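Local coordinates for protein aminoglycoside N(6')acetyltransferase (Legionella pneumophila subsp. pneumophila, PDB 3F5B) that probably transfers an acetyl group as a member of the GNAT acetyltransferase family, perhaps to the 6'-amino group of aminoglycosides, at residues Glu118-Gln123 against Met168-Glu173; His25-Gly30 against Glu73-Tyr78; Gln114-Phe119 against Ala148-Ile153; Gly30-Pro35 against Glu39-Asp44. All coordinates share one frame; numbering follows the deposited sequence. Where two conformers were deposited one is given.

Contact 1 (Glu118-Gln123 against Met168-Glu173); sequences EFILSQ and MKLCIE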
loop_
_atom_site.group_PDB
_atom_site.type_symbol
_atom_site.label_atom_id
_atom_site.label_comp_id
_atom_site.label_asym_id
_atom_site.label_seq_id
_atom_site.Cartn_x
_atom_site.Cartn_y
_atom_site.Cartn_z
ATOM N N GLU A 118 10.421 0.612 -3.893
ATOM C CA GLU A 118 11.322 0.220 -2.793
ATOM C C GLU A 118 10.630 -0.641 -1.737
ATOM O O GLU A 118 11.233 -1.545 -1.161
ATOM C CB GLU A 118 11.940 1.462 -2.155
ATOM C CG GLU A 118 12.954 2.178 -3.078
ATOM C CD GLU A 118 13.662 3.322 -2.352
ATOM O OE1 GLU A 118 13.340 3.516 -1.169
ATOM O OE2 GLU A 118 14.522 4.028 -2.950
ATOM N N PHE A 119 9.366 -0.366 -1.454
ATOM C CA PHE A 119 8.631 -1.197 -0.489
ATOM C C PHE A 119 8.490 -2.642 -0.977
ATOM O O PHE A 119 8.793 -3.604 -0.237
ATOM C CB PHE A 119 7.280 -0.581 -0.200
ATOM C CG PHE A 119 6.416 -1.386 0.745
ATOM C CD1 PHE A 119 6.769 -1.548 2.092
ATOM C CD2 PHE A 119 5.241 -1.966 0.286
ATOM C CE1 PHE A 119 5.953 -2.292 2.969
ATOM C CE2 PHE A 119 4.411 -2.715 1.164
ATOM C CZ PHE A 119 4.768 -2.872 2.497
ATOM N N ILE A 120 8.045 -2.792 -2.226
ATOM C CA ILE A 120 7.878 -4.128 -2.805
ATOM C C ILE A 120 9.193 -4.892 -2.843
ATOM O O ILE A 120 9.227 -6.059 -2.447
ATOM C CB ILE A 120 7.261 -4.082 -4.230
ATOM C CG1 ILE A 120 5.838 -3.554 -4.124
ATOM C CG2 ILE A 120 7.268 -5.512 -4.871
ATOM C CD1 ILE A 120 5.262 -3.019 -5.446
ATOM N N LEU A 121 10.268 -4.249 -3.321
ATOM C CA LEU A 121 11.559 -4.894 -3.357
ATOM C C LEU A 121 12.198 -5.168 -1.997
ATOM O O LEU A 121 12.936 -6.150 -1.855
ATOM C CB LEU A 121 12.552 -4.154 -4.287
ATOM C CG LEU A 121 12.060 -3.969 -5.727
ATOM C CD1 LEU A 121 12.973 -3.058 -6.496
ATOM C CD2 LEU A 121 11.909 -5.337 -6.455
ATOM N N SER A 122 11.940 -4.308 -1.018
ATOM C CA SER A 122 12.496 -4.468 0.335
ATOM C C SER A 122 11.751 -5.511 1.183
ATOM O O SER A 122 12.362 -6.163 2.028
ATOM C CB SER A 122 12.429 -3.127 1.115
ATOM O OG SER A 122 13.265 -2.150 0.494
ATOM N N GLN A 123 10.436 -5.625 0.975
ATOM C CA GLN A 123 9.572 -6.464 1.838
ATOM C C GLN A 123 8.885 -7.637 1.110
ATOM O O GLN A 123 8.374 -8.571 1.742
ATOM C CB GLN A 123 8.521 -5.590 2.557
ATOM C CG GLN A 123 9.101 -4.470 3.485
ATOM C CD GLN A 123 10.001 -5.004 4.584
ATOM O OE1 GLN A 123 9.905 -6.164 4.972
ATOM N NE2 GLN A 123 10.923 -4.180 5.047
HETATM N N MSE A 168 -6.055 -3.629 -9.716
HETATM C CA MSE A 168 -4.819 -3.377 -10.472
HETATM C C MSE A 168 -3.758 -4.352 -10.011
HETATM O O MSE A 168 -3.742 -4.728 -8.846
HETATM C CB MSE A 168 -4.341 -1.935 -10.272
HETATM C CG MSE A 168 -5.408 -0.903 -10.651
HETATM SE SE MSE A 168 -4.886 0.945 -10.506
HETATM C CE MSE A 168 -3.644 0.989 -11.954
ATOM N N LYS A 169 -2.874 -4.750 -10.919
ATOM C CA LYS A 169 -1.941 -5.828 -10.647
ATOM C C LYS A 169 -0.543 -5.442 -11.131
ATOM O O LYS A 169 -0.394 -4.805 -12.204
ATOM C CB LYS A 169 -2.437 -7.117 -11.333
ATOM C CG LYS A 169 -1.476 -8.304 -11.297
ATOM C CD LYS A 169 -1.931 -9.463 -12.215
ATOM C CE LYS A 169 -1.459 -9.266 -13.647
ATOM N NZ LYS A 169 -1.987 -10.273 -14.676
ATOM N N LEU A 170 0.461 -5.797 -10.326
ATOM C CA LEU A 170 1.867 -5.589 -10.685
ATOM C C LEU A 170 2.646 -6.895 -10.599
ATOM O O LEU A 170 2.530 -7.616 -9.612
ATOM C CB LEU A 170 2.502 -4.529 -9.778
ATOM C CG LEU A 170 3.999 -4.224 -9.917
ATOM C CD1 LEU A 170 4.341 -3.786 -11.325
ATOM C CD2 LEU A 170 4.386 -3.150 -8.924
ATOM N N CYS A 171 3.438 -7.176 -11.632
ATOM C CA CYS A 171 4.301 -8.351 -11.639
ATOM C C CYS A 171 5.677 -8.025 -11.053
ATOM O O CYS A 171 6.451 -7.275 -11.649
ATOM C CB CYS A 171 4.425 -8.915 -13.053
ATOM S SG CYS A 171 5.683 -10.172 -13.212
ATOM N N ILE A 172 5.973 -8.604 -9.893
ATOM C CA ILE A 172 7.233 -8.314 -9.196
ATOM C C ILE A 172 8.459 -8.644 -10.060
ATOM O O ILE A 172 9.433 -7.891 -10.070
ATOM C CB ILE A 172 7.249 -8.959 -7.787
ATOM C CG1 ILE A 172 6.059 -8.391 -6.974
ATOM C CG2 ILE A 172 8.612 -8.817 -7.077
ATOM C CD1 ILE A 172 6.040 -8.750 -5.486
ATOM N N GLU A 173 8.389 -9.726 -10.834
ATOM C CA GLU A 173 9.533 -10.106 -11.658
ATOM C C GLU A 173 9.751 -9.164 -12.848
ATOM O O GLU A 173 10.892 -8.892 -13.208
ATOM C CB GLU A 173 9.471 -11.579 -12.061
ATOM C CG GLU A 173 9.730 -12.571 -10.890
ATOM C CD GLU A 173 11.110 -12.428 -10.191
ATOM O OE1 GLU A 173 12.160 -12.385 -10.870
ATOM O OE2 GLU A 173 11.148 -12.387 -8.937
#
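Ile120 meets Leu170 and Ile172 with no flat group between them. The ring beside them, that of Phe119, leaves this interface and meets Trp67 and Phe17 edge-to-face. The contact belongs to the GNAT fold. Helix 109-123 is the helix of a beta-alpha-beta crossover between the parallel strands 94-101 and 129-132. Its last turns rest here on the end of strand 164-171 and the start of helix 172-178, with Cys171 at the N-cap position between the two. Ile120 works as a fork. With CG1 anti to the carbonyl carbon (chi1 -66°), CG2 falls anti to the backbone N and faces Ile172, while CG1 carries CD1 to Leu170. The CG2 branch presses on Ile172, 3.5 Å from its CD1. The other branch ends in CD1, which comes 3.6 Å from CD2 of Leu170. Leu170 was modelled in two conformers, so that second touch is less certain. Both pairs meet at a slant, with no hydrogen bond across. Leu175 of helix 172-178 also touches Ile120, and the three contact residues are buried. Within the helix, Glu118 O is gripped twice from opposite faces of its carbonyl plane. Ser122 N sits 2.9 Å from Glu118 O, and Ser122 OG reaches Glu118 O at 2.7 Å.

Contact 2 (His25-Gly30 against Glu73-Tyr78); sequences HELVLG and EIPFAY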
loop_
_atom_site.group_PDB
_atom_site.type_symbol
_atom_site.label_atom_id
_atom_site.label_comp_id
_atom_site.label_asym_id
_atom_site.label_seq_id
_atom_site.Cartn_x
_atom_site.Cartn_y
_atom_site.Cartn_z
ATOM N N HIS A 25 1.572 4.606 17.118
ATOM C CA HIS A 25 0.126 4.492 17.013
ATOM C C HIS A 25 -0.585 5.857 16.848
ATOM O O HIS A 25 -1.353 6.065 15.888
ATOM C CB HIS A 25 -0.446 3.764 18.242
ATOM C CG HIS A 25 -1.813 3.180 18.017
ATOM N ND1 HIS A 25 -2.453 2.402 18.958
ATOM C CD2 HIS A 25 -2.660 3.263 16.959
ATOM C CE1 HIS A 25 -3.631 2.026 18.491
ATOM N NE2 HIS A 25 -3.781 2.534 17.278
ATOM N N GLU A 26 -0.323 6.778 17.780
ATOM C CA GLU A 26 -0.968 8.076 17.744
ATOM C C GLU A 26 -0.576 8.878 16.506
ATOM O O GLU A 26 -1.430 9.533 15.909
ATOM C CB GLU A 26 -0.749 8.842 19.057
ATOM C CG GLU A 26 -1.305 8.037 20.246
ATOM C CD GLU A 26 -1.532 8.840 21.485
ATOM O OE1 GLU A 26 -0.841 9.884 21.697
ATOM O OE2 GLU A 26 -2.406 8.411 22.261
ATOM N N LEU A 27 0.693 8.780 16.092
ATOM C CA LEU A 27 1.144 9.400 14.826
ATOM C C LEU A 27 0.271 9.014 13.634
ATOM O O LEU A 27 -0.199 9.884 12.867
ATOM C CB LEU A 27 2.621 9.073 14.534
ATOM C CG LEU A 27 3.184 9.464 13.151
ATOM C CD1 LEU A 27 3.263 10.957 12.979
ATOM C CD2 LEU A 27 4.556 8.835 12.899
ATOM N N VAL A 28 0.077 7.703 13.460
ATOM C CA VAL A 28 -0.685 7.194 12.332
ATOM C C VAL A 28 -2.172 7.522 12.509
ATOM O O VAL A 28 -2.855 7.896 11.547
ATOM C CB VAL A 28 -0.457 5.679 12.131
ATOM C CG1 VAL A 28 -1.444 5.090 11.126
ATOM C CG2 VAL A 28 1.005 5.435 11.679
ATOM N N LEU A 29 -2.682 7.406 13.735
ATOM C CA LEU A 29 -4.067 7.834 13.980
ATOM C C LEU A 29 -4.350 9.304 13.547
ATOM O O LEU A 29 -5.393 9.602 12.925
ATOM C CB LEU A 29 -4.477 7.566 15.435
ATOM C CG LEU A 29 -4.865 6.108 15.759
ATOM C CD1 LEU A 29 -5.032 5.972 17.269
ATOM C CD2 LEU A 29 -6.150 5.665 15.046
ATOM N N GLY A 30 -3.421 10.206 13.842
ATOM C CA GLY A 30 -3.566 11.596 13.419
ATOM C C GLY A 30 -3.561 11.650 11.897
ATOM O O GLY A 30 -4.426 12.293 11.281
ATOM N N GLU A 73 15.232 9.746 9.366
ATOM C CA GLU A 73 14.477 9.840 10.610
ATOM C C GLU A 73 13.003 10.247 10.447
ATOM O O GLU A 73 12.284 10.265 11.416
ATOM C CB GLU A 73 15.174 10.776 11.630
ATOM C CG GLU A 73 16.367 11.618 11.087
ATOM C CD GLU A 73 15.974 12.755 10.120
ATOM O OE1 GLU A 73 16.072 12.527 8.893
ATOM O OE2 GLU A 73 15.602 13.880 10.582
ATOM N N ILE A 74 12.564 10.556 9.234
ATOM C CA ILE A 74 11.246 11.136 9.034
ATOM C C ILE A 74 10.189 10.097 8.581
ATOM O O ILE A 74 10.230 9.640 7.452
ATOM C CB ILE A 74 11.346 12.332 8.018
ATOM C CG1 ILE A 74 12.297 13.434 8.547
ATOM C CG2 ILE A 74 9.984 12.882 7.596
ATOM C CD1 ILE A 74 11.884 14.064 9.872
ATOM N N PRO A 75 9.227 9.745 9.460
ATOM C CA PRO A 75 8.112 8.897 9.007
ATOM C C PRO A 75 7.147 9.701 8.128
ATOM O O PRO A 75 6.906 10.875 8.400
ATOM C CB PRO A 75 7.453 8.459 10.327
ATOM C CG PRO A 75 7.683 9.706 11.275
ATOM C CD PRO A 75 9.057 10.239 10.848
ATOM N N PHE A 76 6.620 9.107 7.064
ATOM C CA PHE A 76 5.849 9.898 6.102
ATOM C C PHE A 76 4.705 9.140 5.432
ATOM O O PHE A 76 3.872 9.771 4.779
ATOM C CB PHE A 76 6.770 10.539 5.032
ATOM C CG PHE A 76 7.304 9.551 4.005
ATOM C CD1 PHE A 76 6.607 9.300 2.840
ATOM C CD2 PHE A 76 8.497 8.868 4.225
ATOM C CE1 PHE A 76 7.074 8.367 1.875
ATOM C CE2 PHE A 76 8.990 7.938 3.283
ATOM C CZ PHE A 76 8.268 7.672 2.117
ATOM N N ALA A 77 4.670 7.800 5.549
ATOM C CA ALA A 77 3.594 7.032 4.922
ATOM C C ALA A 77 3.179 5.854 5.773
ATOM O O ALA A 77 3.951 5.368 6.611
ATOM C CB ALA A 77 4.028 6.523 3.500
ATOM N N TYR A 78 1.976 5.365 5.499
ATOM C CA TYR A 78 1.386 4.245 6.217
ATOM C C TYR A 78 0.884 3.262 5.152
ATOM O O TYR A 78 0.215 3.661 4.194
ATOM C CB TYR A 78 0.250 4.761 7.087
ATOM C CG TYR A 78 -0.716 3.746 7.706
ATOM C CD1 TYR A 78 -0.254 2.665 8.453
ATOM C CD2 TYR A 78 -2.109 3.931 7.602
ATOM C CE1 TYR A 78 -1.166 1.735 9.046
ATOM C CE2 TYR A 78 -3.026 3.026 8.211
ATOM C CZ TYR A 78 -2.540 1.937 8.919
ATOM O OH TYR A 78 -3.419 1.045 9.500
#
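Leu27 stands across from Pro75, and Val28 across from Tyr78, where helix 25-31 lies on strand 74-84. The helix comes closer at the Tyr78 end: CA of Val28 is 7.1 Å from CA of Tyr78, while CA of Leu27 is 9.1 Å from CA of Pro75. Pro75 and Tyr78 both direct CB to the helix. Phe76 and Ala77 between them both turn the other way, and both pair with Ala69 of the neighbouring strand 65-71, consistent with a beta bulge. Val28 CG1 is anti to the backbone N (chi1 169°) and stands over the face of Tyr78. It is 3.6 Å from the ring centroid and only 6° off the ring normal, a well-centred CH-pi contact. Leu27 CD2 touches the Pro75 ring, 3.6 Å from its CG, the two side chains crossing at a slant. The phenol oxygen of Tyr78 is hydrogen-bonded to His66 ND1. The contact therefore depends on dispersion and CH-pi attraction, with no hydrogen bond across, and holds the first helix against one face of the sheet.

Contact 3 (Gln114-Phe119 against Ala148-Ile153); sequences QMIHEF and AGFEII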
loop_
_atom_site.group_PDB
_atom_site.type_symbol
_atom_site.label_atom_id
_atom_site.label_comp_id
_atom_site.label_asym_id
_atom_site.label_seq_id
_atom_site.Cartn_x
_atom_site.Cartn_y
_atom_site.Cartn_z
ATOM N N GLN A 114 8.663 5.708 -6.457
ATOM C CA GLN A 114 9.891 5.194 -5.904
ATOM C C GLN A 114 9.576 4.473 -4.593
ATOM O O GLN A 114 10.109 3.418 -4.321
ATOM C CB GLN A 114 10.895 6.318 -5.661
ATOM C CG GLN A 114 12.247 5.807 -5.112
ATOM C CD GLN A 114 13.256 6.920 -4.909
ATOM O OE1 GLN A 114 13.097 8.011 -5.456
ATOM N NE2 GLN A 114 14.309 6.650 -4.122
HETATM N N MSE A 115 8.736 5.063 -3.768
HETATM C CA MSE A 115 8.408 4.415 -2.481
HETATM C C MSE A 115 7.726 3.066 -2.691
HETATM O O MSE A 115 8.052 2.072 -1.997
HETATM C CB MSE A 115 7.541 5.311 -1.602
HETATM C CG MSE A 115 7.421 4.797 -0.142
HETATM SE SE MSE A 115 5.644 5.191 0.564
HETATM C CE MSE A 115 4.667 4.084 -0.652
ATOM N N ILE A 116 6.768 3.038 -3.625
ATOM C CA ILE A 116 6.090 1.791 -3.956
ATOM C C ILE A 116 7.118 0.733 -4.368
ATOM O O ILE A 116 7.121 -0.383 -3.822
ATOM C CB ILE A 116 5.021 1.991 -5.087
ATOM C CG1 ILE A 116 3.815 2.795 -4.563
ATOM C CG2 ILE A 116 4.633 0.630 -5.704
ATOM C CD1 ILE A 116 2.900 3.352 -5.645
ATOM N N HIS A 117 7.997 1.082 -5.308
ATOM C CA HIS A 117 8.994 0.125 -5.788
ATOM C C HIS A 117 9.947 -0.331 -4.692
ATOM O O HIS A 117 10.228 -1.536 -4.558
ATOM C CB HIS A 117 9.788 0.653 -6.968
ATOM C CG HIS A 117 8.977 0.794 -8.220
ATOM N ND1 HIS A 117 9.464 1.418 -9.342
ATOM C CD2 HIS A 117 7.705 0.427 -8.510
ATOM C CE1 HIS A 117 8.534 1.415 -10.283
ATOM N NE2 HIS A 117 7.461 0.807 -9.807
ATOM N N GLU A 118 10.421 0.612 -3.893
ATOM C CA GLU A 118 11.322 0.220 -2.793
ATOM C C GLU A 118 10.630 -0.641 -1.737
ATOM O O GLU A 118 11.233 -1.545 -1.161
ATOM C CB GLU A 118 11.940 1.462 -2.155
ATOM C CG GLU A 118 12.954 2.178 -3.078
ATOM C CD GLU A 118 13.662 3.322 -2.352
ATOM O OE1 GLU A 118 13.340 3.516 -1.169
ATOM O OE2 GLU A 118 14.522 4.028 -2.950
ATOM N N PHE A 119 9.366 -0.366 -1.454
ATOM C CA PHE A 119 8.631 -1.197 -0.489
ATOM C C PHE A 119 8.490 -2.642 -0.977
ATOM O O PHE A 119 8.793 -3.604 -0.237
ATOM C CB PHE A 119 7.280 -0.581 -0.200
ATOM C CG PHE A 119 6.416 -1.386 0.745
ATOM C CD1 PHE A 119 6.769 -1.548 2.092
ATOM C CD2 PHE A 119 5.241 -1.966 0.286
ATOM C CE1 PHE A 119 5.953 -2.292 2.969
ATOM C CE2 PHE A 119 4.411 -2.715 1.164
ATOM C CZ PHE A 119 4.768 -2.872 2.497
ATOM N N ALA A 148 3.797 3.369 -11.684
ATOM C CA ALA A 148 4.567 2.367 -10.964
ATOM C C ALA A 148 4.563 1.029 -11.685
ATOM O O ALA A 148 5.341 0.142 -11.345
ATOM C CB ALA A 148 4.046 2.216 -9.510
ATOM N N GLY A 149 3.733 0.894 -12.713
ATOM C CA GLY A 149 3.694 -0.364 -13.462
ATOM C C GLY A 149 2.487 -1.240 -13.195
ATOM O O GLY A 149 2.386 -2.330 -13.770
ATOM N N PHE A 150 1.572 -0.790 -12.327
ATOM C CA PHE A 150 0.316 -1.531 -12.104
ATOM C C PHE A 150 -0.592 -1.449 -13.332
ATOM O O PHE A 150 -0.708 -0.397 -13.960
ATOM C CB PHE A 150 -0.458 -0.995 -10.894
ATOM C CG PHE A 150 0.099 -1.429 -9.552
ATOM C CD1 PHE A 150 -0.384 -2.573 -8.920
ATOM C CD2 PHE A 150 1.073 -0.659 -8.910
ATOM C CE1 PHE A 150 0.092 -2.983 -7.688
ATOM C CE2 PHE A 150 1.585 -1.042 -7.657
ATOM C CZ PHE A 150 1.091 -2.214 -7.033
ATOM N N GLU A 151 -1.258 -2.550 -13.656
ATOM C CA GLU A 151 -2.192 -2.565 -14.776
ATOM C C GLU A 151 -3.615 -2.872 -14.301
ATOM O O GLU A 151 -3.800 -3.717 -13.438
ATOM C CB GLU A 151 -1.742 -3.601 -15.818
ATOM C CG GLU A 151 -0.541 -3.128 -16.640
ATOM C CD GLU A 151 -0.161 -4.091 -17.759
ATOM O OE1 GLU A 151 -0.300 -5.334 -17.581
ATOM O OE2 GLU A 151 0.287 -3.602 -18.821
ATOM N N ILE A 152 -4.604 -2.165 -14.846
ATOM C CA ILE A 152 -6.021 -2.395 -14.505
ATOM C C ILE A 152 -6.431 -3.759 -15.012
ATOM O O ILE A 152 -6.296 -4.061 -16.205
ATOM C CB ILE A 152 -6.933 -1.294 -15.075
ATOM C CG1 ILE A 152 -6.589 0.069 -14.455
ATOM C CG2 ILE A 152 -8.426 -1.620 -14.849
ATOM C CD1 ILE A 152 -7.160 1.287 -15.269
ATOM N N ILE A 153 -6.875 -4.624 -14.115
ATOM C CA ILE A 153 -7.304 -5.937 -14.588
ATOM C C ILE A 153 -8.810 -6.159 -14.437
ATOM O O ILE A 153 -9.341 -7.177 -14.885
ATOM C CB ILE A 153 -6.513 -7.100 -13.940
ATOM C CG1 ILE A 153 -6.604 -7.053 -12.421
ATOM C CG2 ILE A 153 -5.027 -7.085 -14.408
ATOM C CD1 ILE A 153 -6.384 -8.406 -11.732
#
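Ala148, Ile116 and His117 carry this contact between helix 109-123 and the end of helix 139-148. Ala148 sits between the other two, presenting its carbonyl to His117 and its methyl to both. His117 NE2 donates to Ala148 O over 2.7 Å, with an N-H...O angle of 168°. The donor lies in the carbonyl plane on a lone pair of Ala148 O, and the oxygen lies close to the imidazole plane. The ring gets there because CG is anti to the carbonyl carbon (chi1 -69°). NE2 also comes 3.7 Å from Ala148 CB. Ile116 makes the apolar half. Its CG2 is 4.2 Å from Ala148 CB and meets the edge of the Phe150 ring in plane, 4.0 Å from CE2. Ile116 also touches Leu99, a residue of the cyclohexane pocket. Gly149 follows with positive phi in a Schellman motif, which ends helix 139-148 and turns the chain toward strand 151-158. Further round helix 109-123, the Glu118 carboxylate takes hydrogen bonds from Gln114 NE2 and from the backbone N atoms of Arg14 and Phe15, tying the helix to the start of strand 15-19. The chemistry is thus a short, nearly straight bond beside a small apolar patch. The bond gives a carbonyl at a helix C-terminus a side-chain donor, and its direction requires an imidazole hydrogen on NE2.

Contact 4 (Gly30-Pro35 against Glu39-Asp44); sequences GWIHQP and EWLHGD. With FMT (formic acid), chain E.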
loop_
_atom_site.group_PDB
_atom_site.type_symbol
_atom_site.label_atom_id
_atom_site.label_comp_id
_atom_site.label_asym_id
_atom_site.label_seq_id
_atom_site.Cartn_x
_atom_site.Cartn_y
_atom_site.Cartn_z
ATOM N N GLY A 30 -3.421 10.206 13.842
ATOM C CA GLY A 30 -3.566 11.596 13.419
ATOM C C GLY A 30 -3.561 11.650 11.897
ATOM O O GLY A 30 -4.426 12.293 11.281
ATOM N N TRP A 31 -2.599 10.949 11.306
ATOM C CA TRP A 31 -2.419 10.909 9.858
ATOM C C TRP A 31 -3.719 10.586 9.119
ATOM O O TRP A 31 -4.076 11.251 8.163
ATOM C CB TRP A 31 -1.392 9.849 9.478
ATOM C CG TRP A 31 0.048 10.297 9.531
ATOM C CD1 TRP A 31 0.525 11.571 9.768
ATOM C CD2 TRP A 31 1.187 9.480 9.300
ATOM N NE1 TRP A 31 1.892 11.577 9.701
ATOM C CE2 TRP A 31 2.323 10.309 9.391
ATOM C CE3 TRP A 31 1.357 8.125 8.982
ATOM C CZ2 TRP A 31 3.635 9.811 9.235
ATOM C CZ3 TRP A 31 2.646 7.632 8.814
ATOM C CH2 TRP A 31 3.777 8.481 8.946
ATOM N N ILE A 32 -4.440 9.581 9.588
ATOM C CA ILE A 32 -5.579 9.095 8.824
ATOM C C ILE A 32 -6.862 9.826 9.169
ATOM O O ILE A 32 -7.954 9.415 8.744
ATOM C CB ILE A 32 -5.756 7.571 8.978
ATOM C CG1 ILE A 32 -6.117 7.202 10.441
ATOM C CG2 ILE A 32 -4.474 6.856 8.500
ATOM C CD1 ILE A 32 -6.285 5.722 10.700
ATOM N N HIS A 33 -6.727 10.899 9.944
ATOM C CA HIS A 33 -7.808 11.857 10.137
ATOM C C HIS A 33 -7.553 13.217 9.457
ATOM O O HIS A 33 -8.283 14.196 9.688
ATOM C CB HIS A 33 -8.122 11.995 11.635
ATOM C CG HIS A 33 -8.760 10.769 12.217
ATOM N ND1 HIS A 33 -8.031 9.713 12.729
ATOM C CD2 HIS A 33 -10.065 10.416 12.333
ATOM C CE1 HIS A 33 -8.859 8.770 13.141
ATOM N NE2 HIS A 33 -10.099 9.173 12.919
ATOM N N GLN A 34 -6.532 13.289 8.604
ATOM C CA GLN A 34 -6.292 14.508 7.835
ATOM C C GLN A 34 -7.270 14.581 6.651
ATOM O O GLN A 34 -7.569 13.548 6.023
ATOM C CB GLN A 34 -4.856 14.569 7.318
ATOM C CG GLN A 34 -3.765 14.407 8.377
ATOM C CD GLN A 34 -2.388 14.351 7.728
ATOM O OE1 GLN A 34 -1.760 15.377 7.553
ATOM N NE2 GLN A 34 -1.939 13.156 7.331
ATOM N N PRO A 35 -7.757 15.805 6.321
ATOM C CA PRO A 35 -8.714 15.922 5.218
ATOM C C PRO A 35 -8.209 15.284 3.922
ATOM O O PRO A 35 -8.986 14.591 3.248
ATOM C CB PRO A 35 -8.950 17.445 5.077
ATOM C CG PRO A 35 -8.600 18.028 6.415
ATOM C CD PRO A 35 -7.488 17.104 6.980
ATOM N N GLU A 39 -10.448 12.271 2.217
ATOM C CA GLU A 39 -11.064 12.300 0.906
ATOM C C GLU A 39 -11.331 10.897 0.384
ATOM O O GLU A 39 -12.303 10.674 -0.331
ATOM C CB GLU A 39 -10.234 13.079 -0.105
ATOM C CG GLU A 39 -11.050 13.311 -1.402
ATOM C CD GLU A 39 -10.386 14.242 -2.377
ATOM O OE1 GLU A 39 -9.201 14.604 -2.163
ATOM O OE2 GLU A 39 -11.063 14.593 -3.378
ATOM N N TRP A 40 -10.484 9.945 0.768
ATOM C CA TRP A 40 -10.502 8.613 0.169
ATOM C C TRP A 40 -10.688 7.537 1.242
ATOM O O TRP A 40 -11.180 6.427 0.958
ATOM C CB TRP A 40 -9.185 8.389 -0.609
ATOM C CG TRP A 40 -8.976 9.489 -1.630
ATOM C CD1 TRP A 40 -7.974 10.418 -1.665
ATOM C CD2 TRP A 40 -9.828 9.773 -2.749
ATOM N NE1 TRP A 40 -8.150 11.265 -2.746
ATOM C CE2 TRP A 40 -9.279 10.887 -3.426
ATOM C CE3 TRP A 40 -11.009 9.202 -3.240
ATOM C CZ2 TRP A 40 -9.864 11.425 -4.573
ATOM C CZ3 TRP A 40 -11.583 9.732 -4.384
ATOM C CH2 TRP A 40 -11.016 10.843 -5.029
ATOM N N LEU A 41 -10.301 7.869 2.471
ATOM C CA LEU A 41 -10.466 6.939 3.590
ATOM C C LEU A 41 -11.426 7.490 4.623
ATOM O O LEU A 41 -11.146 8.479 5.308
ATOM C CB LEU A 41 -9.106 6.560 4.226
ATOM C CG LEU A 41 -9.148 5.592 5.425
ATOM C CD1 LEU A 41 -9.453 4.170 4.934
ATOM C CD2 LEU A 41 -7.808 5.575 6.186
ATOM N N HIS A 42 -12.575 6.842 4.755
ATOM C CA HIS A 42 -13.691 7.418 5.535
ATOM C C HIS A 42 -14.691 6.321 5.794
ATOM O O HIS A 42 -14.571 5.234 5.229
ATOM C CB HIS A 42 -14.399 8.517 4.725
ATOM C CG HIS A 42 -14.744 8.083 3.336
ATOM N ND1 HIS A 42 -14.079 8.549 2.220
ATOM C CD2 HIS A 42 -15.635 7.166 2.890
ATOM C CE1 HIS A 42 -14.559 7.949 1.143
ATOM N NE2 HIS A 42 -15.505 7.109 1.524
ATOM N N GLY A 43 -15.689 6.606 6.619
ATOM C CA GLY A 43 -16.769 5.662 6.847
ATOM C C GLY A 43 -16.248 4.318 7.316
ATOM O O GLY A 43 -15.355 4.243 8.173
ATOM N N ASP A 44 -16.824 3.267 6.748
ATOM C CA ASP A 44 -16.497 1.891 7.092
ATOM C C ASP A 44 -15.012 1.553 6.842
ATOM O O ASP A 44 -14.399 0.837 7.647
ATOM C CB ASP A 44 -17.395 0.938 6.295
ATOM C CG ASP A 44 -18.826 0.890 6.831
ATOM O OD1 ASP A 44 -19.109 1.502 7.887
ATOM O OD2 ASP A 44 -19.672 0.215 6.196
HETATM C C FMT E . -18.267 4.473 3.748
HETATM O O1 FMT E . -18.654 3.780 4.705
HETATM O O2 FMT E . -18.117 5.713 3.750
#
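Pro35 and Glu39 share the one hydrogen bond across the contact. Glu39 N lies 2.9 Å from Pro35 O, nearly in line with the C=O bond, but the N-H...O angle is a bent 133°. It is an i+4 to i bond, as in an alpha-helical turn, at the end of helix 35-38. Before that helix, Trp31 to Gln34 form a type I turn. Trp31 O accepts both Gln34 N, at 3.2 Å, and the side-chain NE2 of Gln34, at 3.0 Å, the latter on a lone pair. NE2 also bonds to Cys102 O. Asn38 ND2 bonds to Ile32 O and Leu41 O, bridging both segments. The apolar part is one touch, Leu41 CD2 to Ile32 CB at 4.0 Å. Formic acid, probably from the crystallisation liquor, takes an almost straight bond (175°) from Asp44 N to its O1, at 2.8 Å. Its O2 lies at the edge of the His42 ring. A turn, the short helix 35-38 and a loop thus connect helices 25-31 and 43-57, two helices early in the chain of this GNAT fold.

Overall arrangement
From the N terminus, contact 2 opens first. It closes a loop of 42 residues by bringing helix 25-31 onto strand 74-84. Contact 4 nests inside that loop and joins helix 25-31 to the start of helix 43-57. Trp31 packs along Pro75 to Ala77, linking the two. Contacts 3 and 1 come after both, starting from the same helix 109-123 and sharing Glu118 and Phe119. Contact 3 closes first, at 148-153, and contact 1 later, at 168-173, and the two meet where strands 151-158 and 164-171 pair. Met115 packs on Phe76 and Ala77, so contacts 2 and 3 meet through the sheet, with helices 25-31 and 109-123 on its opposite faces.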